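Long-range contact in phytase (Citrobacter braakii, PDB 3ZHC), which belongs to the histidine phosphatase superfamily (branch 2), the family of the histidine acid phytases: residues B[291-303]-B[307-321]. The protein carries 2 engineered substitutions. Residues are numbered along the deposited sequence; the frame is centred on the assembly and turned at random.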
loop_
_atom_site.group_PDB
_atom_site.type_symbol
_atom_site.label_atom_id
_atom_site.label_comp_id
_atom_site.label_asym_id
_atom_site.label_seq_id
_atom_site.Cartn_x
_atom_site.Cartn_y
_atom_site.Cartn_z
ATOM N N PRO B 291 -4.132 27.057 -11.233
ATOM C CA PRO B 291 -4.210 28.273 -10.405
ATOM C C PRO B 291 -3.509 28.146 -9.047
ATOM O O PRO B 291 -2.802 29.057 -8.657
ATOM C CB PRO B 291 -5.709 28.466 -10.216
ATOM C CG PRO B 291 -6.307 27.830 -11.348
ATOM C CD PRO B 291 -5.473 26.644 -11.669
ATOM N N LEU B 292 -3.700 27.027 -8.353
ATOM C CA LEU B 292 -3.031 26.798 -7.051
ATOM C C LEU B 292 -1.502 26.675 -7.213
ATOM O O LEU B 292 -0.751 27.252 -6.421
ATOM C CB LEU B 292 -3.626 25.589 -6.305
ATOM C CG LEU B 292 -4.933 25.890 -5.556
ATOM C CD1 LEU B 292 -5.683 24.603 -5.202
ATOM C CD2 LEU B 292 -4.665 26.729 -4.289
ATOM N N LEU B 293 -1.063 25.933 -8.237
ATOM C CA LEU B 293 0.377 25.847 -8.578
ATOM C C LEU B 293 0.985 27.234 -8.879
ATOM O O LEU B 293 2.098 27.529 -8.423
ATOM C CB LEU B 293 0.607 24.891 -9.745
ATOM C CG LEU B 293 0.359 23.405 -9.402
ATOM C CD1 LEU B 293 0.285 22.569 -10.648
ATOM C CD2 LEU B 293 1.434 22.892 -8.455
ATOM N N ASP B 294 0.245 28.073 -9.626
ATOM C CA ASP B 294 0.692 29.466 -9.946
ATOM C C ASP B 294 0.807 30.329 -8.699
ATOM O O ASP B 294 1.770 31.089 -8.561
ATOM C CB ASP B 294 -0.252 30.149 -10.952
ATOM C CG ASP B 294 -0.144 29.574 -12.375
ATOM O OD1 ASP B 294 0.800 28.782 -12.693
ATOM O OD2 ASP B 294 -1.020 29.931 -13.194
ATOM N N MET B 295 -0.186 30.207 -7.798
ATOM C CA MET B 295 -0.191 30.897 -6.487
ATOM C C MET B 295 0.981 30.438 -5.635
ATOM O O MET B 295 1.716 31.262 -5.105
ATOM C CB MET B 295 -1.516 30.636 -5.741
ATOM C CG MET B 295 -1.708 31.402 -4.382
ATOM S SD MET B 295 -1.754 33.216 -4.557
ATOM C CE MET B 295 -3.314 33.421 -5.409
ATOM N N ILE B 296 1.151 29.113 -5.511
ATOM C CA ILE B 296 2.259 28.521 -4.722
ATOM C C ILE B 296 3.612 29.009 -5.233
ATOM O O ILE B 296 4.493 29.372 -4.437
ATOM C CB ILE B 296 2.231 26.971 -4.768
ATOM C CG1 ILE B 296 1.034 26.408 -3.999
ATOM C CG2 ILE B 296 3.523 26.372 -4.182
ATOM C CD1 ILE B 296 0.636 25.012 -4.452
ATOM N N ASP B 297 3.758 29.018 -6.571
ATOM C CA ASP B 297 4.994 29.409 -7.231
ATOM C C ASP B 297 5.305 30.903 -6.974
ATOM O O ASP B 297 6.400 31.240 -6.501
ATOM C CB ASP B 297 4.908 29.094 -8.737
ATOM C CG ASP B 297 6.227 29.215 -9.445
ATOM O OD1 ASP B 297 7.301 29.093 -8.806
ATOM O OD2 ASP B 297 6.193 29.431 -10.665
ATOM N N THR B 298 4.331 31.773 -7.280
ATOM C CA THR B 298 4.432 33.218 -7.012
ATOM C C THR B 298 4.795 33.510 -5.543
ATOM O O THR B 298 5.696 34.308 -5.270
ATOM C CB THR B 298 3.110 33.960 -7.332
ATOM O OG1 THR B 298 2.765 33.770 -8.711
ATOM C CG2 THR B 298 3.234 35.456 -7.040
ATOM N N ALA B 299 4.091 32.849 -4.618
ATOM C CA ALA B 299 4.295 33.066 -3.172
ATOM C C ALA B 299 5.697 32.678 -2.693
ATOM O O ALA B 299 6.238 33.318 -1.807
ATOM C CB ALA B 299 3.226 32.325 -2.359
ATOM N N LEU B 300 6.264 31.630 -3.288
ATOM C CA LEU B 300 7.629 31.171 -2.968
ATOM C C LEU B 300 8.740 31.968 -3.696
ATOM O O LEU B 300 9.837 32.106 -3.157
ATOM C CB LEU B 300 7.770 29.658 -3.247
ATOM C CG LEU B 300 7.490 28.681 -2.083
ATOM C CD1 LEU B 300 6.422 29.163 -1.118
ATOM C CD2 LEU B 300 7.152 27.279 -2.622
ATOM N N LEU B 301 8.441 32.498 -4.895
ATOM C CA LEU B 301 9.454 33.202 -5.739
ATOM C C LEU B 301 9.606 34.716 -5.584
ATOM O O LEU B 301 10.740 35.203 -5.531
ATOM C CB LEU B 301 9.181 32.940 -7.238
ATOM C CG LEU B 301 9.477 31.573 -7.794
ATOM C CD1 LEU B 301 9.152 31.589 -9.274
ATOM C CD2 LEU B 301 10.923 31.192 -7.561
ATOM N N THR B 302 8.496 35.458 -5.528
ATOM C CA THR B 302 8.597 36.936 -5.613
ATOM C C THR B 302 9.183 37.616 -4.380
ATOM O O THR B 302 9.081 37.108 -3.259
ATOM C CB THR B 302 7.251 37.612 -5.952
ATOM O OG1 THR B 302 6.299 37.374 -4.909
ATOM C CG2 THR B 302 6.725 37.087 -7.303
ATOM N N ASN B 303 9.807 38.777 -4.638
ATOM C CA ASN B 303 10.365 39.656 -3.619
ATOM C C ASN B 303 9.483 40.921 -3.442
ATOM O O ASN B 303 9.927 41.916 -2.863
ATOM C CB ASN B 303 11.827 40.014 -3.980
ATOM C CG ASN B 303 12.790 38.788 -3.889
ATOM O OD1 ASN B 303 13.570 38.522 -4.817
ATOM N ND2 ASN B 303 12.723 38.047 -2.768
ATOM N N GLU B 307 -1.300 40.537 -4.795
ATOM C CA GLU B 307 -2.310 39.586 -5.286
ATOM C C GLU B 307 -3.565 40.393 -5.629
ATOM O O GLU B 307 -4.175 41.008 -4.767
ATOM C CB GLU B 307 -2.570 38.442 -4.261
ATOM C CG GLU B 307 -3.907 37.715 -4.363
ATOM C CD GLU B 307 -4.246 37.253 -5.753
ATOM O OE1 GLU B 307 -3.343 36.820 -6.499
ATOM O OE2 GLU B 307 -5.427 37.324 -6.108
ATOM N N ASN B 308 -3.927 40.358 -6.901
ATOM C CA ASN B 308 -4.958 41.233 -7.469
ATOM C C ASN B 308 -6.413 40.890 -7.091
ATOM O O ASN B 308 -7.231 41.804 -6.933
ATOM C CB ASN B 308 -4.816 41.262 -9.015
ATOM C CG ASN B 308 -3.348 41.501 -9.480
ATOM O OD1 ASN B 308 -2.696 42.475 -9.069
ATOM N ND2 ASN B 308 -2.837 40.597 -10.336
ATOM N N ARG B 309 -6.732 39.591 -6.948
ATOM C CA ARG B 309 -8.154 39.141 -6.680
ATOM C C ARG B 309 -8.598 39.199 -5.224
ATOM O O ARG B 309 -9.790 39.370 -4.959
ATOM C CB ARG B 309 -8.402 37.730 -7.225
ATOM C CG ARG B 309 -8.060 37.590 -8.688
ATOM C CD ARG B 309 -8.581 36.307 -9.302
ATOM N NE ARG B 309 -8.250 35.140 -8.498
ATOM C CZ ARG B 309 -9.110 34.348 -7.838
ATOM N NH1 ARG B 309 -10.447 34.531 -7.854
ATOM N NH2 ARG B 309 -8.616 33.336 -7.151
ATOM N N TYR B 310 -7.645 39.043 -4.296
ATOM C CA TYR B 310 -7.905 39.114 -2.842
ATOM C C TYR B 310 -7.318 40.381 -2.174
ATOM O O TYR B 310 -7.804 40.793 -1.132
ATOM C CB TYR B 310 -7.356 37.855 -2.135
ATOM C CG TYR B 310 -7.823 36.554 -2.765
ATOM C CD1 TYR B 310 -9.099 36.047 -2.515
ATOM C CD2 TYR B 310 -6.985 35.831 -3.623
ATOM C CE1 TYR B 310 -9.537 34.825 -3.114
ATOM C CE2 TYR B 310 -7.405 34.622 -4.223
ATOM C CZ TYR B 310 -8.672 34.130 -3.966
ATOM O OH TYR B 310 -9.058 32.969 -4.547
ATOM N N GLY B 311 -6.286 40.987 -2.773
ATOM C CA GLY B 311 -5.626 42.175 -2.198
ATOM C C GLY B 311 -4.633 41.801 -1.101
ATOM O O GLY B 311 -4.590 42.453 -0.054
ATOM N N ILE B 312 -3.847 40.748 -1.346
ATOM C CA ILE B 312 -2.824 40.279 -0.417
ATOM C C ILE B 312 -1.484 40.765 -0.925
ATOM O O ILE B 312 -1.172 40.596 -2.094
ATOM C CB ILE B 312 -2.829 38.720 -0.274
ATOM C CG1 ILE B 312 -4.140 38.247 0.369
ATOM C CG2 ILE B 312 -1.636 38.233 0.547
ATOM C CD1 ILE B 312 -4.290 36.751 0.433
ATOM N N LYS B 313 -0.694 41.375 -0.044
ATOM C CA LYS B 313 0.637 41.836 -0.402
ATOM C C LYS B 313 1.605 40.694 -0.175
ATOM O O LYS B 313 1.992 40.423 0.962
ATOM C CB LYS B 313 1.038 43.069 0.416
ATOM C CG LYS B 313 0.153 44.330 0.146
ATOM C CD LYS B 313 0.366 44.910 -1.263
ATOM C CE LYS B 313 -0.349 46.270 -1.441
ATOM N NZ LYS B 313 -0.233 46.778 -2.859
ATOM N N LEU B 314 1.980 40.010 -1.265
ATOM C CA LEU B 314 2.975 38.934 -1.214
ATOM C C LEU B 314 4.353 39.596 -1.344
ATOM O O LEU B 314 4.462 40.650 -1.960
ATOM C CB LEU B 314 2.741 37.900 -2.327
ATOM C CG LEU B 314 1.454 37.036 -2.263
ATOM C CD1 LEU B 314 1.296 36.174 -3.508
ATOM C CD2 LEU B 314 1.411 36.155 -0.993
ATOM N N PRO B 315 5.417 38.992 -0.772
ATOM C CA PRO B 315 5.475 37.732 -0.041
ATOM C C PRO B 315 4.980 37.829 1.414
ATOM O O PRO B 315 4.839 38.920 1.970
ATOM C CB PRO B 315 6.966 37.407 -0.051
ATOM C CG PRO B 315 7.615 38.741 0.050
ATOM C CD PRO B 315 6.735 39.654 -0.793
ATOM N N VAL B 316 4.722 36.662 1.984
ATOM C CA VAL B 316 4.347 36.495 3.381
ATOM C C VAL B 316 5.086 35.270 3.874
ATOM O O VAL B 316 5.482 34.424 3.059
ATOM C CB VAL B 316 2.815 36.331 3.562
ATOM C CG1 VAL B 316 2.066 37.632 3.133
ATOM C CG2 VAL B 316 2.294 35.121 2.794
ATOM N N SER B 317 5.279 35.171 5.184
ATOM C CA SER B 317 5.988 34.019 5.779
ATOM C C SER B 317 5.145 32.750 5.755
ATOM O O SER B 317 5.682 31.658 5.603
ATOM C CB SER B 317 6.425 34.317 7.230
ATOM O OG SER B 317 7.267 35.456 7.292
ATOM N N LEU B 318 3.831 32.912 5.920
ATOM C CA LEU B 318 2.875 31.813 5.898
ATOM C C LEU B 318 1.636 32.228 5.128
ATOM O O LEU B 318 0.949 33.157 5.532
ATOM C CB LEU B 318 2.495 31.405 7.332
ATOM C CG LEU B 318 1.410 30.336 7.528
ATOM C CD1 LEU B 318 1.813 29.023 6.869
ATOM C CD2 LEU B 318 1.127 30.138 9.001
ATOM N N LEU B 319 1.376 31.541 4.011
ATOM C CA LEU B 319 0.152 31.690 3.228
ATOM C C LEU B 319 -0.598 30.374 3.432
ATOM O O LEU B 319 -0.111 29.327 3.020
ATOM C CB LEU B 319 0.457 31.935 1.747
ATOM C CG LEU B 319 -0.719 31.993 0.756
ATOM C CD1 LEU B 319 -1.639 33.167 1.037
ATOM C CD2 LEU B 319 -0.227 32.039 -0.711
ATOM N N PHE B 320 -1.767 30.432 4.076
ATOM C CA PHE B 320 -2.605 29.246 4.335
ATOM C C PHE B 320 -3.784 29.312 3.395
ATOM O O PHE B 320 -4.494 30.316 3.372
ATOM C CB PHE B 320 -3.055 29.237 5.792
ATOM C CG PHE B 320 -3.928 28.061 6.167
ATOM C CD1 PHE B 320 -3.357 26.862 6.599
ATOM C CD2 PHE B 320 -5.340 28.156 6.090
ATOM C CE1 PHE B 320 -4.166 25.762 6.952
ATOM C CE2 PHE B 320 -6.159 27.051 6.444
ATOM C CZ PHE B 320 -5.572 25.863 6.876
ATOM N N ILE B 321 -3.995 28.249 2.610
ATOM C CA ILE B 321 -5.066 28.195 1.603
ATOM C C ILE B 321 -6.029 27.036 1.944
ATOM O O ILE B 321 -5.620 25.874 1.943
ATOM C CB ILE B 321 -4.512 28.053 0.167
ATOM C CG1 ILE B 321 -3.482 29.155 -0.136
ATOM C CG2 ILE B 321 -5.657 28.102 -0.872
ATOM C CD1 ILE B 321 -2.980 29.165 -1.580
HETATM O O HOH W 1 4.474 34.183 -0.049
#
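M295 and A299 on helix 291-301 lie against L319 and I321 of strand 318-321, whose axis runs nearly antiparallel to the helix (170°) at 10.3 Å, while strand 312-314 passes obliquely to it. M295 does most of the work. Its CB points toward the strands; with CG anti to the backbone N (chi1 -175°) and bends at chi2 and chi3, the methyl reaches the hairpin. On the way, M295 CG meets I321 CD1 at 3.8 Å and also touches L319 CD2. The methyl ends beside the carboxylate of E307, with M295 CE 3.6 Å from E307 OE1, and approaches the rim of the Y310 ring, almost level with it. That carboxylate is turned into its own hairpin: E307 OE2 takes the backbone N of R309 at 2.7 Å, from above the carboxylate plane, and more weakly that of Y310, whose hydroxyl bonds to D144. One turn along the helix, A299 CB sits 3.8 Å from L319 CD2. At the other end the side chains of L292 and I321 lie alongside, pointing opposite ways, with L292 CD2 3.8 Å from I321 CG2. L314 lies square across T298, CD1 reaching T298 CG2 at 4.1 Å. No direct hydrogen bond joins the two segments; instead a water lies 2.6 Å from A299 O, a carbonyl that R32 also bonds, and accepts from V316 N. As the helix ends, CB of P315, which follows a cis peptide bond, packs against T302 O, likewise bonded to R32. A G1 beta bulge sets G311 and I312 opposite the single residue E307 in the hairpin that links helix to strand. Strand 318-323 pairs in parallel with strands 28-38 and 105-109, so this is a helix laid antiparallel on the following strand of the central sheet, the alpha/beta layering of the histidine phosphatase fold.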